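Side-chain contact in peptidase M16 domain protein (Alicyclobacillus acidocaldarius subsp. acidocaldarius DSM 446, PDB 4XEA), which is a putative metallopeptidase of the M16 (insulinase) family, which probably cleaves peptide bonds with the help of a bound metal ion: residues A[338-343]-A[404-409]. Residues are numbered along the deposited sequence; the frame is centred on the assembly and turned at random.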
ATOM      1  N   ARG A 338     -32.583  -9.111  -6.972  1.00 61.76           N
ATOM      2  CA  ARG A 338     -33.346  -7.912  -7.348  1.00 65.56           C
ATOM      3  C   ARG A 338     -32.780  -7.245  -8.599  1.00 63.39           C
ATOM      4  O   ARG A 338     -33.538  -6.847  -9.481  1.00 65.66           O
ATOM      5  CB  ARG A 338     -33.438  -6.916  -6.195  1.00 69.31           C
ATOM      6  CG  ARG A 338     -34.644  -7.184  -5.304  1.00 78.48           C
ATOM      7  CD  ARG A 338     -34.596  -6.362  -4.039  1.00 86.39           C
ATOM      8  NE  ARG A 338     -33.419  -6.706  -3.240  1.00 84.67           N
ATOM      9  CZ  ARG A 338     -33.117  -6.151  -2.068  1.00 89.03           C
ATOM     10  NH1 ARG A 338     -32.011  -6.540  -1.425  1.00 84.15           N
ATOM     11  NH2 ARG A 338     -33.919  -5.212  -1.542  1.00 97.48           N
ATOM     12  N   VAL A 339     -31.455  -7.129  -8.683  1.00 59.19           N
ATOM     13  CA  VAL A 339     -30.842  -6.538  -9.858  1.00 58.63           C
ATOM     14  C   VAL A 339     -31.086  -7.435 -11.081  1.00 57.82           C
ATOM     15  O   VAL A 339     -31.250  -6.948 -12.183  1.00 58.87           O
ATOM     16  CB  VAL A 339     -29.321  -6.301  -9.657  1.00 57.17           C
ATOM     17  CG1 VAL A 339     -28.677  -5.842 -10.955  1.00 56.73           C
ATOM     18  CG2 VAL A 339     -29.057  -5.294  -8.505  1.00 57.96           C
ATOM     19  N   ARG A 340     -31.076  -8.751 -10.863  1.00 56.61           N
ATOM     20  CA  ARG A 340     -31.334  -9.738 -11.900  1.00 58.16           C
ATOM     21  C   ARG A 340     -32.752  -9.600 -12.458  1.00 61.92           C
ATOM     22  O   ARG A 340     -32.937  -9.679 -13.665  1.00 63.90           O
ATOM     23  CB  ARG A 340     -31.100 -11.150 -11.336  1.00 57.70           C
ATOM     24  CG  ARG A 340     -31.181 -12.266 -12.348  1.00 60.36           C
ATOM     25  CD  ARG A 340     -30.719 -13.610 -11.762  1.00 61.35           C
ATOM     26  NE  ARG A 340     -29.359 -13.575 -11.214  1.00 55.09           N
ATOM     27  CZ  ARG A 340     -29.028 -13.800  -9.946  1.00 54.04           C
ATOM     28  NH1 ARG A 340     -29.935 -14.094  -9.012  1.00 53.98           N
ATOM     29  NH2 ARG A 340     -27.762 -13.727  -9.592  1.00 51.94           N
ATOM     30  N   GLU A 341     -33.728  -9.391 -11.573  1.00 64.23           N
ATOM     31  CA  GLU A 341     -35.128  -9.157 -11.935  1.00 69.06           C
ATOM     32  C   GLU A 341     -35.331  -7.772 -12.568  1.00 70.53           C
ATOM     33  O   GLU A 341     -36.032  -7.644 -13.582  1.00 72.95           O
ATOM     34  CB  GLU A 341     -36.022  -9.296 -10.672  1.00 72.65           C
ATOM     35  CG  GLU A 341     -37.528  -8.928 -10.830  1.00 81.80           C
ATOM     36  CD  GLU A 341     -38.186  -8.392  -9.534  1.00 89.25           C
ATOM     37  OE1 GLU A 341     -37.489  -8.301  -8.483  1.00 89.55           O
ATOM     38  OE2 GLU A 341     -39.404  -8.043  -9.579  1.00 98.27           O
ATOM     39  N   ARG A 342     -34.737  -6.742 -11.956  1.00 84.04           N
ATOM     40  CA  ARG A 342     -35.114  -5.336 -12.219  1.00 84.80           C
ATOM     41  C   ARG A 342     -34.162  -4.606 -13.171  1.00 81.68           C
ATOM     42  O   ARG A 342     -34.490  -3.547 -13.691  1.00 82.30           O
ATOM     43  CB  ARG A 342     -35.173  -4.545 -10.902  1.00 85.95           C
ATOM     44  CG  ARG A 342     -35.959  -5.215  -9.758  1.00 89.95           C
ATOM     45  CD  ARG A 342     -37.418  -4.852  -9.766  1.00 96.40           C
ATOM     46  NE  ARG A 342     -37.587  -3.428  -9.511  1.00101.12           N
ATOM     47  CZ  ARG A 342     -38.738  -2.768  -9.602  1.00106.20           C
ATOM     48  NH1 ARG A 342     -39.864  -3.394  -9.938  1.00110.32           N
ATOM     49  NH2 ARG A 342     -38.764  -1.466  -9.349  1.00108.19           N
ATOM     50  N   GLY A 343     -32.977  -5.159 -13.375  1.00 77.45           N
ATOM     51  CA  GLY A 343     -31.951  -4.491 -14.162  1.00 75.28           C
ATOM     52  C   GLY A 343     -31.043  -3.625 -13.300  1.00 73.44           C
ATOM     53  O   GLY A 343     -31.417  -3.193 -12.206  1.00 73.25           O
ATOM     54  N   ALA A 404     -26.103  -7.097 -19.812  1.00 51.64           N
ATOM     55  CA  ALA A 404     -25.750  -8.371 -20.461  1.00 50.30           C
ATOM     56  C   ALA A 404     -24.630  -9.080 -19.704  1.00 47.38           C
ATOM     57  O   ALA A 404     -24.658 -10.301 -19.516  1.00 47.27           O
ATOM     58  CB  ALA A 404     -25.360  -8.162 -21.930  1.00 51.19           C
ATOM     59  N   ARG A 405     -23.626  -8.328 -19.267  1.00 47.01           N
ATOM     60  CA  ARG A 405     -22.490  -8.930 -18.522  1.00 44.82           C
ATOM     61  C   ARG A 405     -22.986  -9.549 -17.199  1.00 44.38           C
ATOM     62  O   ARG A 405     -22.611 -10.670 -16.857  1.00 44.03           O
ATOM     63  CB  ARG A 405     -21.423  -7.857 -18.248  1.00 45.32           C
ATOM     64  CG  ARG A 405     -20.243  -8.295 -17.365  1.00 41.60           C
ATOM     65  CD  ARG A 405     -19.140  -8.900 -18.216  1.00 43.46           C
ATOM     66  NE  ARG A 405     -19.309 -10.287 -18.693  1.00 40.34           N
ATOM     67  CZ  ARG A 405     -18.757 -11.357 -18.119  1.00 41.54           C
ATOM     68  NH1 ARG A 405     -18.861 -12.549 -18.678  1.00 38.88           N
ATOM     69  NH2 ARG A 405     -18.095 -11.249 -16.973  1.00 40.09           N
ATOM     70  N   PHE A 406     -23.819  -8.806 -16.471  1.00 45.09           N
ATOM     71  CA  PHE A 406     -24.432  -9.267 -15.234  1.00 45.60           C
ATOM     72  C   PHE A 406     -25.203 -10.593 -15.445  1.00 45.75           C
ATOM     73  O   PHE A 406     -25.010 -11.574 -14.718  1.00 43.56           O
ATOM     74  CB  PHE A 406     -25.356  -8.170 -14.654  1.00 48.35           C
ATOM     75  CG  PHE A 406     -25.989  -8.558 -13.349  1.00 50.47           C
ATOM     76  CD1 PHE A 406     -27.099  -9.389 -13.319  1.00 53.06           C
ATOM     77  CD2 PHE A 406     -25.439  -8.149 -12.136  1.00 50.65           C
ATOM     78  CE1 PHE A 406     -27.657  -9.810 -12.093  1.00 53.97           C
ATOM     79  CE2 PHE A 406     -25.988  -8.551 -10.930  1.00 50.72           C
ATOM     80  CZ  PHE A 406     -27.112  -9.385 -10.906  1.00 53.15           C
ATOM     81  N   GLN A 407     -26.058 -10.617 -16.474  1.00 47.94           N
ATOM     82  CA  GLN A 407     -26.907 -11.784 -16.780  1.00 48.66           C
ATOM     83  C   GLN A 407     -26.119 -13.039 -17.172  1.00 46.88           C
ATOM     84  O   GLN A 407     -26.499 -14.162 -16.814  1.00 46.70           O
ATOM     85  CB  GLN A 407     -27.905 -11.407 -17.889  1.00 51.40           C
ATOM     86  CG  GLN A 407     -28.915 -10.329 -17.473  1.00 55.95           C
ATOM     87  CD  GLN A 407     -29.953 -10.826 -16.488  1.00 61.19           C
ATOM     88  OE1 GLN A 407     -30.256 -12.020 -16.442  1.00 61.80           O
ATOM     89  NE2 GLN A 407     -30.524  -9.908 -15.708  1.00 63.30           N
ATOM     90  N   GLU A 408     -25.027 -12.826 -17.903  1.00 46.55           N
ATOM     91  CA  GLU A 408     -24.085 -13.854 -18.349  1.00 46.72           C
ATOM     92  C   GLU A 408     -23.328 -14.524 -17.199  1.00 44.08           C
ATOM     93  O   GLU A 408     -23.001 -15.715 -17.233  1.00 44.20           O
ATOM     94  CB  GLU A 408     -22.965 -13.186 -19.180  1.00 47.18           C
ATOM     95  CG  GLU A 408     -23.093 -13.269 -20.616  1.00 53.56           C
ATOM     96  CD  GLU A 408     -22.053 -12.413 -21.372  1.00 55.42           C
ATOM     97  OE1 GLU A 408     -21.245 -11.627 -20.779  1.00 54.62           O
ATOM     98  OE2 GLU A 408     -22.066 -12.541 -22.606  1.00 60.37           O
ATOM     99  N   HIS A 409     -22.912 -13.712 -16.254  1.00 41.54           N
ATOM    100  CA  HIS A 409     -21.908 -14.116 -15.335  1.00 39.31           C
ATOM    101  C   HIS A 409     -22.316 -14.162 -13.855  1.00 39.79           C
ATOM    102  O   HIS A 409     -21.890 -15.061 -13.146  1.00 39.20           O
ATOM    103  CB  HIS A 409     -20.709 -13.187 -15.470  1.00 38.31           C
ATOM    104  CG  HIS A 409     -19.590 -13.549 -14.545  1.00 36.84           C
ATOM    105  ND1 HIS A 409     -19.019 -14.789 -14.535  1.00 35.72           N
ATOM    106  CD2 HIS A 409     -18.952 -12.834 -13.588  1.00 37.65           C
ATOM    107  CE1 HIS A 409     -18.068 -14.831 -13.618  1.00 36.71           C
ATOM    108  NE2 HIS A 409     -18.001 -13.654 -13.032  1.00 37.10           N
TER
HETATM  109  O   HOH W   1     -27.826 -13.058 -13.553  1.00 53.23           O
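Phe406 of segment 404-409 reaches across to Val339 and Arg340 of segment 338-343. Its CG stands anti to the backbone N (chi1 -178°), which carries the ring out toward the other helix. Val339 CG1 lies over one face of this ring, offset toward the rim, in a CH-pi contact 4.0 Å from the ring centroid. The closest carbon there is Phe406 CE2, 3.8 Å from Val339 CG1. The ring also meets Arg340 obliquely, with Phe406 CE1 3.7 Å from Arg340 CA and close to its CB. With an alanine here in place of Phe406, Val339 CG1 would probably lose its ring partner, and a gap would be likely to open beside the Arg340 backbone. The carbonyl of Phe406 takes part as well. A water accepts from Arg340 NE at 2.8 Å, in the guanidinium plane, and donates weakly to Phe406 O. Beyond the two segments, Arg340 NH2 bonds to Leu410 O, just past the end of helix 399-409.

Gln407 comes next. Its side chain bends at chi2, and the amide reaches the backbone of Arg340. Gln407 NE2 donates to Arg340 O at 3.2 Å, with an N-H...O angle of 151°. The acceptor lies almost in the Gln407 amide plane, and the donor sits on a lone pair of the carbonyl. Arg340 is near the end of its helix, where Gly343 leaves helical geometry with positive phi.

The short helical segments cross at -123°, with axes 10.5 Å apart. The contact joins the last turns of helices 325-342 and 399-409. Segment 338-343 falls in the stretch matched by the Peptidase M16 inactive domain family. Phe406 also touches Leu282 of helix 265-283, and strand 415-422 follows helix 399-409 into the five-stranded mixed sheet.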